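Local coordinates for protein ureidoglycolate hydrolase (Arabidopsis thaliana, PDB 4PXE) that hydrolyses (S)-ureidoglycolate to glyoxylate, ammonium and carbon dioxide with two manganese ions per subunit, a late step of plant purine breakdown, at residues A[9-15]-A[117-123]; A[229-233]-A[304-308]; A[255-260]-A[296-302]; A[214-218]-A[369-373]; A[29-33]-A[44-48]. All coordinates share one frame; numbering follows the deposited sequence.

Contact 1 of 5, residues A[9-15]-A[117-123]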
# COMPACT_ATOMS: atom_id res chain seq x y z
N LEU A 9 -10.67 -37.70 -38.34
CA LEU A 9 -10.34 -36.35 -37.90
C LEU A 9 -9.43 -36.37 -36.66
O LEU A 9 -8.39 -35.70 -36.65
CB LEU A 9 -11.61 -35.55 -37.61
CG LEU A 9 -11.32 -34.13 -37.13
CD1 LEU A 9 -10.56 -33.34 -38.20
CD2 LEU A 9 -12.61 -33.44 -36.75
N ALA A 10 -9.80 -37.14 -35.66
CA ALA A 10 -9.03 -37.23 -34.42
C ALA A 10 -7.57 -37.59 -34.64
O ALA A 10 -6.67 -36.95 -34.10
CB ALA A 10 -9.68 -38.22 -33.44
N SER A 11 -7.33 -38.61 -35.46
CA SER A 11 -5.96 -39.07 -35.67
C SER A 11 -5.15 -38.07 -36.49
O SER A 11 -3.92 -38.08 -36.44
CB SER A 11 -5.94 -40.45 -36.33
OG SER A 11 -6.48 -40.39 -37.63
N SER A 12 -5.84 -37.20 -37.23
CA SER A 12 -5.17 -36.21 -38.07
C SER A 12 -4.76 -34.93 -37.33
O SER A 12 -4.02 -34.11 -37.88
CB SER A 12 -6.06 -35.81 -39.25
OG SER A 12 -7.06 -34.90 -38.83
N LEU A 13 -5.26 -34.74 -36.12
CA LEU A 13 -5.00 -33.50 -35.39
C LEU A 13 -3.54 -33.43 -34.96
O LEU A 13 -3.05 -34.33 -34.26
CB LEU A 13 -5.92 -33.39 -34.17
CG LEU A 13 -7.42 -33.44 -34.43
CD1 LEU A 13 -8.19 -33.27 -33.11
CD2 LEU A 13 -7.86 -32.38 -35.44
N SER A 14 -2.83 -32.39 -35.38
CA SER A 14 -1.47 -32.18 -34.90
C SER A 14 -1.23 -30.73 -34.53
O SER A 14 -1.58 -29.81 -35.27
CB SER A 14 -0.43 -32.66 -35.92
OG SER A 14 -0.34 -31.78 -37.02
N VAL A 15 -0.65 -30.54 -33.35
CA VAL A 15 -0.43 -29.23 -32.76
C VAL A 15 1.03 -28.85 -32.90
O VAL A 15 1.91 -29.71 -32.80
CB VAL A 15 -0.80 -29.26 -31.25
CG1 VAL A 15 -0.44 -27.95 -30.55
CG2 VAL A 15 -2.27 -29.60 -31.05
N VAL A 117 -5.24 -25.96 -36.12
CA VAL A 117 -5.21 -27.42 -36.14
C VAL A 117 -6.34 -27.97 -37.03
O VAL A 117 -6.11 -28.82 -37.90
CB VAL A 117 -5.36 -28.00 -34.71
CG1 VAL A 117 -5.76 -29.47 -34.74
CG2 VAL A 117 -4.07 -27.79 -33.89
N LEU A 118 -7.56 -27.47 -36.83
CA LEU A 118 -8.71 -27.90 -37.61
C LEU A 118 -8.56 -27.55 -39.08
O LEU A 118 -8.91 -28.34 -39.97
CB LEU A 118 -9.99 -27.29 -37.04
CG LEU A 118 -10.47 -27.92 -35.73
CD1 LEU A 118 -11.67 -27.13 -35.19
CD2 LEU A 118 -10.82 -29.40 -35.92
N LYS A 119 -8.03 -26.36 -39.36
CA LYS A 119 -7.80 -25.96 -40.74
C LYS A 119 -6.75 -26.85 -41.42
O LYS A 119 -6.94 -27.24 -42.58
CB LYS A 119 -7.43 -24.47 -40.85
CG LYS A 119 -8.62 -23.55 -40.56
CD LYS A 119 -8.37 -22.12 -41.01
CE LYS A 119 -9.65 -21.28 -40.90
NZ LYS A 119 -9.52 -19.92 -41.50
N ARG A 120 -5.67 -27.19 -40.72
CA ARG A 120 -4.65 -28.08 -41.29
C ARG A 120 -5.23 -29.45 -41.62
O ARG A 120 -4.78 -30.12 -42.56
CB ARG A 120 -3.44 -28.23 -40.37
CG ARG A 120 -2.50 -27.05 -40.39
CD ARG A 120 -1.17 -27.33 -39.68
NE ARG A 120 -1.30 -27.62 -38.25
CZ ARG A 120 -1.26 -26.70 -37.29
NH1 ARG A 120 -1.13 -25.41 -37.59
NH2 ARG A 120 -1.37 -27.06 -36.02
N SER A 121 -6.24 -29.86 -40.86
CA SER A 121 -6.90 -31.15 -41.08
C SER A 121 -8.03 -31.10 -42.11
O SER A 121 -8.67 -32.12 -42.38
CB SER A 121 -7.41 -31.71 -39.76
OG SER A 121 -6.33 -32.20 -38.98
N GLY A 122 -8.28 -29.92 -42.67
CA GLY A 122 -9.32 -29.74 -43.68
C GLY A 122 -10.74 -29.83 -43.15
O GLY A 122 -11.68 -30.17 -43.88
N PHE A 123 -10.92 -29.54 -41.87
CA PHE A 123 -12.24 -29.59 -41.28
C PHE A 123 -13.15 -28.52 -41.88
O PHE A 123 -12.72 -27.39 -42.12
CB PHE A 123 -12.17 -29.43 -39.75
CG PHE A 123 -13.52 -29.39 -39.09
CD1 PHE A 123 -14.33 -30.51 -39.09
CD2 PHE A 123 -13.99 -28.22 -38.51
CE1 PHE A 123 -15.58 -30.48 -38.50
CE2 PHE A 123 -15.24 -28.18 -37.92
CZ PHE A 123 -16.04 -29.31 -37.92
O HOH W 1 -4.26 -30.90 -37.74
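S12 and S121 meet tip to tip, their OG atoms 2.8 Å apart, where the N-terminal segment 9-15 lies against the end of helix 105-120. The S12 hydroxyl sits between its own backbone N and carbonyl carbon (chi1 78°), a conformation that lets it give its proton back to L9 O at 2.7 Å while its oxygen still faces S121. An alanine at S12 would remove that hydroxyl and is likely to leave the L9 carbonyl without its side-chain donor and S121 OG without this neighbour. A water next to the pair ties S121 OG to S14 N and V117 O, so the polar seam continues along the chain.

On one flank of the serines, L9 holds CG anti to the backbone N (chi1 179°) and spreads its methyls: CD1 lies 3.9 Å from S121 CB, while CD2 approaches F123 CD1 obliquely. L13 CD2 packs at 3.7 Å on V117 CG1, the two side chains crossing at about a right angle. The other V117 branch, CG2, touches V15 CG2.

R120 bends at its third torsion and folds back with V117 CA near the rim of one guanidinium face. Its NH2 reaches S14 O at 2.9 Å almost in a straight line (176°), in the plane of both groups; the same nitrogen also serves a salt bridge to E113. The helix end itself is a Schellman motif, G122 taking positive phi as its N bonds to K119 O and F123 N to L118 O, and the N-terminal segment packs alongside this last turn.

Contact 2 of 5, residues A[229-233]-A[304-308]. With GLV (glyoxylic acid), chain E.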
# COMPACT_ATOMS: atom_id res chain seq x y z
N ALA A 229 -17.26 -23.47 -8.60
CA ALA A 229 -17.61 -23.04 -7.24
C ALA A 229 -18.15 -21.60 -7.20
O ALA A 229 -17.91 -20.80 -8.11
CB ALA A 229 -16.41 -23.20 -6.32
N ALA A 230 -18.89 -21.31 -6.13
CA ALA A 230 -19.59 -20.04 -5.97
C ALA A 230 -18.70 -18.97 -5.34
O ALA A 230 -18.31 -19.09 -4.18
CB ALA A 230 -20.81 -20.25 -5.10
N PRO A 231 -18.39 -17.91 -6.11
CA PRO A 231 -17.44 -16.91 -5.61
C PRO A 231 -18.11 -15.66 -5.04
O PRO A 231 -19.15 -15.21 -5.53
CB PRO A 231 -16.67 -16.54 -6.88
CG PRO A 231 -17.73 -16.62 -7.96
CD PRO A 231 -18.69 -17.72 -7.54
N ALA A 232 -17.48 -15.09 -4.02
CA ALA A 232 -17.92 -13.79 -3.49
C ALA A 232 -16.72 -12.92 -3.13
O ALA A 232 -15.63 -13.43 -2.86
CB ALA A 232 -18.82 -13.97 -2.27
N SER A 233 -16.93 -11.61 -3.10
CA SER A 233 -15.89 -10.72 -2.61
C SER A 233 -16.50 -9.55 -1.85
O SER A 233 -17.62 -9.12 -2.13
CB SER A 233 -14.98 -10.24 -3.74
OG SER A 233 -15.61 -9.25 -4.51
N ILE A 304 -11.69 -8.92 0.60
CA ILE A 304 -11.83 -10.28 1.07
C ILE A 304 -12.46 -11.14 -0.01
O ILE A 304 -13.46 -10.75 -0.60
CB ILE A 304 -12.74 -10.31 2.32
CG1 ILE A 304 -12.17 -9.40 3.42
CG2 ILE A 304 -12.91 -11.73 2.83
CD1 ILE A 304 -13.11 -9.17 4.61
N ASP A 305 -11.86 -12.30 -0.26
CA ASP A 305 -12.34 -13.25 -1.27
C ASP A 305 -12.83 -14.46 -0.48
O ASP A 305 -12.14 -14.95 0.40
CB ASP A 305 -11.16 -13.62 -2.18
CG ASP A 305 -11.52 -14.67 -3.21
OD1 ASP A 305 -11.69 -15.85 -2.84
OD2 ASP A 305 -11.59 -14.32 -4.40
N THR A 306 -14.03 -14.95 -0.78
CA THR A 306 -14.48 -16.18 -0.13
C THR A 306 -15.35 -17.00 -1.07
O THR A 306 -16.13 -16.44 -1.85
CB THR A 306 -15.16 -15.93 1.25
OG1 THR A 306 -15.35 -17.18 1.94
CG2 THR A 306 -16.48 -15.19 1.11
N ARG A 307 -15.17 -18.32 -1.04
CA ARG A 307 -15.85 -19.21 -1.99
C ARG A 307 -16.15 -20.56 -1.37
O ARG A 307 -15.53 -20.96 -0.39
CB ARG A 307 -15.00 -19.45 -3.26
CG ARG A 307 -14.13 -18.26 -3.67
CD ARG A 307 -13.29 -18.58 -4.88
NE ARG A 307 -12.29 -17.53 -5.06
CZ ARG A 307 -11.56 -17.37 -6.16
NH1 ARG A 307 -11.69 -18.22 -7.18
NH2 ARG A 307 -10.67 -16.38 -6.24
N ASP A 308 -17.10 -21.27 -1.99
CA ASP A 308 -17.37 -22.66 -1.65
C ASP A 308 -18.13 -23.26 -2.84
O ASP A 308 -18.81 -22.54 -3.56
CB ASP A 308 -18.23 -22.75 -0.38
CG ASP A 308 -18.17 -24.12 0.31
OD1 ASP A 308 -18.13 -25.17 -0.39
OD2 ASP A 308 -18.17 -24.15 1.56
C1 GLV E . -9.79 -15.74 -11.01
O1 GLV E . -10.34 -16.46 -12.05
C2 GLV E . -9.97 -16.37 -9.67
O2 GLV E . -10.58 -17.49 -9.60
O3 GLV E . -9.51 -15.80 -8.64
O HOH W 2 -14.33 -14.79 -5.05
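R307 leaves its strand with a first torsion well off the staggered value (chi1 -32°) and then runs extended from CG to NE, which lays CG 4.1 Å from P231 CA and carries the guanidinium to the bound glyoxylate. D305, two residues earlier on the same face, turns CG anti to its backbone N (chi1 176°) and comes alongside. The arginine grips it side-on: NE meets OD1 at 2.8 Å on the syn lone pair, nearly in the guanidinium plane, and NH2 donates to OD2, which lies 23° out of that plane. This second-shell carboxylate fixes the rotation of the guanidinium, whose NH1 and NH2 bond to O2 (2.8 Å) and O3 (2.7 Å) of the ligand carboxylate.

The scaffold is an antiparallel pair, strands 230-233 and 304-308, both in the region involved in dimerization. A230 with D308 and A232 with T306 are hydrogen-bonded pairs; P231 with R307 and S233 with D305 are the non-hydrogen-bonded ones, with R307 CA offering a CA-H...O contact to A230 O at 3.3 Å. A232, T306 and A230 turn to the other face, against helix 311-332. The ligand site is completed across the dimer: N294 of the second subunit and the backbone N of Y377 also bond glyoxylate. On the D305 face a water donates to A232 O at 2.9 Å and, weakly, to D305 OD2.

Contact 3 of 5, residues A[255-260]-A[296-302]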
# COMPACT_ATOMS: atom_id res chain seq x y z
N ASP A 255 -7.52 2.19 16.83
CA ASP A 255 -6.56 1.89 15.77
C ASP A 255 -7.23 1.07 14.66
O ASP A 255 -7.58 -0.09 14.86
CB ASP A 255 -5.38 1.12 16.39
CG ASP A 255 -4.21 0.92 15.43
OD1 ASP A 255 -4.42 0.66 14.23
OD2 ASP A 255 -3.06 1.00 15.91
N ALA A 256 -7.40 1.69 13.49
CA ALA A 256 -8.08 1.03 12.37
C ALA A 256 -7.28 -0.14 11.83
O ALA A 256 -7.84 -1.06 11.23
CB ALA A 256 -8.38 2.03 11.26
N GLY A 257 -5.97 -0.11 12.02
CA GLY A 257 -5.12 -1.20 11.56
C GLY A 257 -5.36 -2.45 12.38
O GLY A 257 -5.40 -3.57 11.84
N LEU A 258 -5.53 -2.29 13.69
CA LEU A 258 -5.79 -3.43 14.56
C LEU A 258 -7.19 -4.00 14.31
O LEU A 258 -7.36 -5.22 14.36
CB LEU A 258 -5.55 -3.07 16.02
CG LEU A 258 -4.09 -2.77 16.32
CD1 LEU A 258 -3.91 -2.45 17.79
CD2 LEU A 258 -3.18 -3.94 15.90
N ALA A 259 -8.16 -3.14 14.00
CA ALA A 259 -9.47 -3.63 13.59
C ALA A 259 -9.35 -4.50 12.34
O ALA A 259 -9.97 -5.56 12.25
CB ALA A 259 -10.43 -2.48 13.33
N ALA A 260 -8.53 -4.06 11.39
CA ALA A 260 -8.34 -4.81 10.15
C ALA A 260 -7.66 -6.14 10.42
O ALA A 260 -8.04 -7.16 9.84
CB ALA A 260 -7.53 -3.98 9.16
N ILE A 296 -0.69 6.76 13.60
CA ILE A 296 -1.61 5.66 13.91
C ILE A 296 -2.63 5.57 12.79
O ILE A 296 -3.22 6.58 12.43
CB ILE A 296 -2.36 5.90 15.22
CG1 ILE A 296 -1.39 6.11 16.38
CG2 ILE A 296 -3.29 4.72 15.52
CD1 ILE A 296 -2.07 6.66 17.65
N PRO A 297 -2.84 4.37 12.22
CA PRO A 297 -3.77 4.31 11.08
C PRO A 297 -5.16 4.84 11.43
O PRO A 297 -5.77 4.38 12.40
CB PRO A 297 -3.83 2.81 10.76
CG PRO A 297 -2.51 2.28 11.22
CD PRO A 297 -2.16 3.09 12.46
N SER A 298 -5.65 5.78 10.62
CA SER A 298 -7.00 6.33 10.78
C SER A 298 -7.99 5.70 9.82
O SER A 298 -9.20 5.86 9.98
CB SER A 298 -7.01 7.86 10.60
OG SER A 298 -6.46 8.24 9.35
N LYS A 299 -7.49 4.99 8.82
CA LYS A 299 -8.34 4.25 7.91
C LYS A 299 -7.66 2.94 7.54
O LYS A 299 -6.45 2.91 7.33
CB LYS A 299 -8.63 5.04 6.64
CG LYS A 299 -9.49 6.27 6.83
CD LYS A 299 -10.13 6.69 5.52
CE LYS A 299 -9.10 6.81 4.40
NZ LYS A 299 -9.73 7.23 3.12
N SER A 300 -8.43 1.87 7.48
CA SER A 300 -7.93 0.62 6.93
C SER A 300 -8.92 0.11 5.90
O SER A 300 -10.11 0.37 5.99
CB SER A 300 -7.69 -0.41 8.03
OG SER A 300 -8.89 -0.73 8.71
N HIS A 301 -8.40 -0.61 4.92
CA HIS A 301 -9.16 -1.05 3.76
C HIS A 301 -8.79 -2.50 3.51
O HIS A 301 -7.61 -2.80 3.28
CB HIS A 301 -8.77 -0.17 2.56
CG HIS A 301 -9.34 -0.63 1.25
ND1 HIS A 301 -10.50 -0.11 0.72
CD2 HIS A 301 -8.88 -1.53 0.35
CE1 HIS A 301 -10.75 -0.69 -0.44
NE2 HIS A 301 -9.78 -1.55 -0.69
N LEU A 302 -9.78 -3.39 3.58
CA LEU A 302 -9.57 -4.81 3.31
C LEU A 302 -10.39 -5.23 2.11
O LEU A 302 -11.52 -4.76 1.93
CB LEU A 302 -10.05 -5.69 4.47
CG LEU A 302 -9.50 -5.48 5.86
CD1 LEU A 302 -10.35 -4.43 6.56
CD2 LEU A 302 -9.47 -6.79 6.64
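S300 and A256 make the central polar join: the serine OG donates to A256 O at 2.7 Å, arriving from above the carbonyl plane, 53° out of it. A260 N reaches the same oxygen from the opposite face, so one carbonyl is clamped between a strand side chain and the helix's own backbone bond. S300 can do this because its hydroxyl stands between the backbone N and the carbonyl carbon (chi1 61°), leaning toward A260 CB.

Farther along, L302 straddles A260, CD1 lying 3.9 Å from the alanine CB and CD2 3.5 Å from its carbonyl oxygen. Toward the start of the helix, the D255 carboxylate crosses the ring of P297 and the I296 side chain obliquely; OD1 is 3.8 Å from P297 CD, and OD2 rests against I296 CG2. OD1 also caps the helix, accepting from L258 N at 3.2 Å and weakly from G257 N. G257 N in turn lies 3.8 Å from P297 CB.

The axis of 256-260 runs at 23° to that of 299-302. An N-capped helix lying on a strand that carries a classic beta bulge (S298 and K299 facing H289) is here the helix-on-sheet layer of the dimerization region of this M20 enzyme.

Contact 4 of 5, residues A[214-218]-A[369-373]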
# COMPACT_ATOMS: atom_id res chain seq x y z
N ILE A 214 -4.57 -32.04 -8.99
CA ILE A 214 -5.25 -33.33 -9.11
C ILE A 214 -4.87 -34.12 -10.36
O ILE A 214 -4.50 -35.30 -10.26
CB ILE A 214 -6.78 -33.19 -9.02
CG1 ILE A 214 -7.19 -32.59 -7.67
CG2 ILE A 214 -7.46 -34.54 -9.27
CD1 ILE A 214 -6.89 -33.49 -6.49
N LEU A 215 -4.92 -33.49 -11.53
CA LEU A 215 -4.59 -34.21 -12.76
C LEU A 215 -3.14 -34.66 -12.73
O LEU A 215 -2.83 -35.80 -13.09
CB LEU A 215 -4.86 -33.35 -13.99
CG LEU A 215 -6.32 -32.98 -14.26
CD1 LEU A 215 -6.39 -31.94 -15.36
CD2 LEU A 215 -7.16 -34.21 -14.63
N GLU A 216 -2.25 -33.78 -12.29
CA GLU A 216 -0.85 -34.15 -12.19
C GLU A 216 -0.65 -35.32 -11.22
O GLU A 216 0.03 -36.30 -11.55
CB GLU A 216 -0.02 -32.95 -11.77
CG GLU A 216 1.46 -33.25 -11.68
CD GLU A 216 2.28 -32.04 -11.38
OE1 GLU A 216 2.27 -31.59 -10.22
OE2 GLU A 216 2.94 -31.54 -12.32
N ASP A 217 -1.25 -35.24 -10.03
CA ASP A 217 -1.04 -36.26 -9.01
C ASP A 217 -1.58 -37.62 -9.46
O ASP A 217 -1.00 -38.65 -9.13
CB ASP A 217 -1.73 -35.89 -7.69
CG ASP A 217 -1.07 -34.72 -6.98
OD1 ASP A 217 0.09 -34.40 -7.29
OD2 ASP A 217 -1.74 -34.15 -6.09
N GLU A 218 -2.68 -37.61 -10.20
CA GLU A 218 -3.33 -38.85 -10.61
C GLU A 218 -2.81 -39.39 -11.95
O GLU A 218 -3.21 -40.46 -12.40
CB GLU A 218 -4.85 -38.68 -10.62
CG GLU A 218 -5.33 -38.40 -9.20
CD GLU A 218 -6.83 -38.25 -9.05
OE1 GLU A 218 -7.58 -38.50 -10.00
OE2 GLU A 218 -7.24 -37.87 -7.92
N HIS A 369 -8.83 -39.12 -18.58
CA HIS A 369 -9.60 -37.98 -18.09
C HIS A 369 -10.43 -38.34 -16.87
O HIS A 369 -10.67 -39.52 -16.61
CB HIS A 369 -10.50 -37.42 -19.19
CG HIS A 369 -11.29 -38.46 -19.90
ND1 HIS A 369 -12.60 -38.76 -19.58
CD2 HIS A 369 -10.95 -39.30 -20.91
CE1 HIS A 369 -13.04 -39.72 -20.37
NE2 HIS A 369 -12.06 -40.07 -21.18
N LYS A 370 -10.82 -37.32 -16.11
CA LYS A 370 -11.76 -37.52 -15.03
C LYS A 370 -12.69 -36.32 -14.94
O LYS A 370 -12.38 -35.25 -15.47
CB LYS A 370 -11.04 -37.72 -13.69
CG LYS A 370 -10.51 -36.42 -13.09
CD LYS A 370 -9.85 -36.64 -11.73
CE LYS A 370 -10.85 -37.09 -10.69
NZ LYS A 370 -10.23 -37.27 -9.35
N MET A 371 -13.82 -36.51 -14.28
CA MET A 371 -14.76 -35.44 -13.99
C MET A 371 -14.27 -34.69 -12.76
O MET A 371 -13.86 -35.31 -11.78
CB MET A 371 -16.14 -36.02 -13.69
CG MET A 371 -16.71 -36.87 -14.81
SD MET A 371 -17.06 -35.87 -16.25
CE MET A 371 -17.71 -37.12 -17.37
N MET A 372 -14.35 -33.37 -12.79
CA MET A 372 -13.93 -32.61 -11.62
C MET A 372 -14.57 -31.23 -11.61
O MET A 372 -15.16 -30.81 -12.60
CB MET A 372 -12.40 -32.52 -11.54
CG MET A 372 -11.75 -31.85 -12.75
SD MET A 372 -9.97 -32.15 -12.92
CE MET A 372 -9.37 -31.46 -11.38
N ILE A 373 -14.46 -30.54 -10.48
CA ILE A 373 -15.02 -29.20 -10.37
C ILE A 373 -13.92 -28.15 -10.46
O ILE A 373 -12.74 -28.45 -10.25
CB ILE A 373 -15.82 -29.00 -9.06
CG1 ILE A 373 -14.87 -28.88 -7.86
CG2 ILE A 373 -16.85 -30.12 -8.90
CD1 ILE A 373 -15.40 -28.00 -6.74
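L215 and M372 make the close-packed part of this interface, the leucine CD2 lying 3.9 Å from the methionine SD as the two side chains cross at a slant. M372 starts with CG between its backbone N and carbonyl carbon (chi1 60°) and bends again at its third torsion, which brings CE to 3.9 Å from I214 CB. F393 of strand 389-394 touches both L215 and M372, closing the apolar cluster from another strand.

The arrangement is a short helix laid over a sheet strand: 214-218 runs at 142° to 369-373, which pairs in parallel with the long strand 222-239. E210, a substrate-binding residue, accepts from the backbone N of I214 and of L215 with its two carboxylate oxygens, linking this helix to the active site.

On the solvent side an ion pair takes over from the apolar packing. K370 bends at chi3 across the extended E218, and NZ meets OE1 at 3.0 Å on the syn side, 16° out of the carboxylate plane; the approach to OE2 at 3.4 Å is weak. A methionine in place of K370 would probably leave the E218 carboxylate without its positive partner and free to turn. The lysine stem also passes I214, whose CG2 is 4.0 Å from K370 CD.

Contact 5 of 5, residues A[29-33]-A[44-48]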
# COMPACT_ATOMS: atom_id res chain seq x y z
N SER A 29 5.95 -11.23 -22.35
CA SER A 29 6.82 -10.05 -22.37
C SER A 29 6.03 -8.75 -22.18
O SER A 29 6.62 -7.73 -21.81
CB SER A 29 7.63 -9.99 -23.66
OG SER A 29 6.82 -9.61 -24.76
N PHE A 30 4.73 -8.78 -22.43
CA PHE A 30 3.87 -7.61 -22.23
C PHE A 30 3.45 -7.56 -20.77
O PHE A 30 2.36 -7.98 -20.40
CB PHE A 30 2.66 -7.64 -23.16
CG PHE A 30 3.01 -7.78 -24.61
CD1 PHE A 30 3.83 -6.85 -25.23
CD2 PHE A 30 2.54 -8.84 -25.35
CE1 PHE A 30 4.16 -6.97 -26.57
CE2 PHE A 30 2.86 -8.97 -26.69
CZ PHE A 30 3.68 -8.04 -27.30
N SER A 31 4.33 -7.02 -19.94
CA SER A 31 4.20 -7.15 -18.50
C SER A 31 4.78 -5.96 -17.77
O SER A 31 5.83 -5.44 -18.16
CB SER A 31 4.94 -8.41 -18.04
OG SER A 31 4.92 -8.54 -16.64
N ASP A 32 4.11 -5.55 -16.70
CA ASP A 32 4.64 -4.51 -15.82
C ASP A 32 5.52 -5.06 -14.70
O ASP A 32 6.10 -4.30 -13.93
CB ASP A 32 3.51 -3.64 -15.26
CG ASP A 32 3.01 -2.62 -16.26
OD1 ASP A 32 3.85 -2.06 -17.01
OD2 ASP A 32 1.79 -2.38 -16.31
N ALA A 33 5.60 -6.38 -14.61
CA ALA A 33 6.51 -7.05 -13.68
C ALA A 33 7.64 -7.71 -14.47
O ALA A 33 7.42 -8.18 -15.58
CB ALA A 33 5.76 -8.09 -12.86
N THR A 44 -4.39 -0.98 -19.60
CA THR A 44 -3.06 -0.39 -19.58
C THR A 44 -2.35 -0.60 -20.92
O THR A 44 -2.83 -1.34 -21.78
CB THR A 44 -2.19 -0.99 -18.48
OG1 THR A 44 -2.03 -2.39 -18.73
CG2 THR A 44 -2.83 -0.77 -17.10
N ASP A 45 -1.20 0.04 -21.08
CA ASP A 45 -0.40 -0.11 -22.29
C ASP A 45 -0.01 -1.57 -22.57
O ASP A 45 -0.06 -2.02 -23.72
CB ASP A 45 0.83 0.82 -22.27
CG ASP A 45 1.82 0.48 -21.18
OD1 ASP A 45 1.41 -0.08 -20.13
OD2 ASP A 45 3.02 0.78 -21.36
N LYS A 46 0.36 -2.30 -21.52
CA LYS A 46 0.70 -3.72 -21.68
C LYS A 46 -0.50 -4.53 -22.17
O LYS A 46 -0.35 -5.42 -23.01
CB LYS A 46 1.23 -4.31 -20.37
CG LYS A 46 2.43 -3.56 -19.78
CD LYS A 46 3.53 -3.38 -20.81
CE LYS A 46 4.77 -2.73 -20.20
NZ LYS A 46 4.48 -1.39 -19.63
N ASP A 47 -1.69 -4.23 -21.65
CA ASP A 47 -2.92 -4.88 -22.10
C ASP A 47 -3.17 -4.61 -23.58
O ASP A 47 -3.49 -5.52 -24.34
CB ASP A 47 -4.12 -4.40 -21.27
CG ASP A 47 -5.42 -5.10 -21.64
OD1 ASP A 47 -5.40 -6.32 -21.92
OD2 ASP A 47 -6.48 -4.44 -21.64
N VAL A 48 -3.01 -3.35 -23.98
CA VAL A 48 -3.20 -2.97 -25.37
C VAL A 48 -2.24 -3.72 -26.30
O VAL A 48 -2.64 -4.21 -27.36
CB VAL A 48 -3.10 -1.43 -25.56
CG1 VAL A 48 -3.11 -1.06 -27.05
CG2 VAL A 48 -4.23 -0.72 -24.83
O HOH W 3 -0.35 -3.70 -16.85
O HOH W 4 1.12 -0.00 -17.26
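F30 is the first residue of 29-33 to meet helix 45-60, and it sits at the centre of an inverse gamma turn; beyond it, D32, D45 and K46 build a salt-bridge network at the N-terminal end of that helix, where T44 is the N-cap. The CB of F30 lies 3.7 Å from K46 O, while its ring swings off the helix, and S29 OG stands over the centre of one ring face.

S31 comes next and contributes its backbone: its O is 3.6 Å from K46 CE, so the lysine stem is laid along the chain. D32 then supplies the main charge. K46 folds at its second and fourth torsions (chi2 -51°, chi4 -60°), doubling its chain back so that NZ meets D32 OD1 at 2.8 Å, on the syn side and 26° out of the carboxylate plane. The same NZ also donates to D45 OD2 at 3.1 Å. One ammonium thus bridges two acids, D32 OD1 lying 4.4 Å from D45 OD1, and it probably offsets their mutual repulsion. The other D32 oxygen, OD2, accepts from two waters, one shared with T44 OG1 and the other with D45 OD1. Past the aspartate the loop ties itself together, and S31 OG, which also bonds to strand 38-40 at T39, donates to A33 O at 2.7 Å, in the carbonyl plane and on a lone pair.

Contact 5 is the shortest-range of the five, falling within the long chain interval that contact 1 closes; both come before the others in sequence, their centres 33 Å apart. Contact 4 spans contacts 2 and 3, and contact 3 lies within the span of contact 2. Contacts 2 and 3 share strand 295-308, with centres 23 Å apart, and both touch the second subunit, so the strand that carries the glyoxylate-binding arginine also belongs to the dimer interface. Contact 4 reaches the same sheet through strand 369-374, a neighbour of 222-239, its nearest atoms about 5 Å from contact 2. Contacts 1 and 3, on opposite sides of the chain's centre, have centres 58 Å apart, reflecting the elongated shape of the subunit.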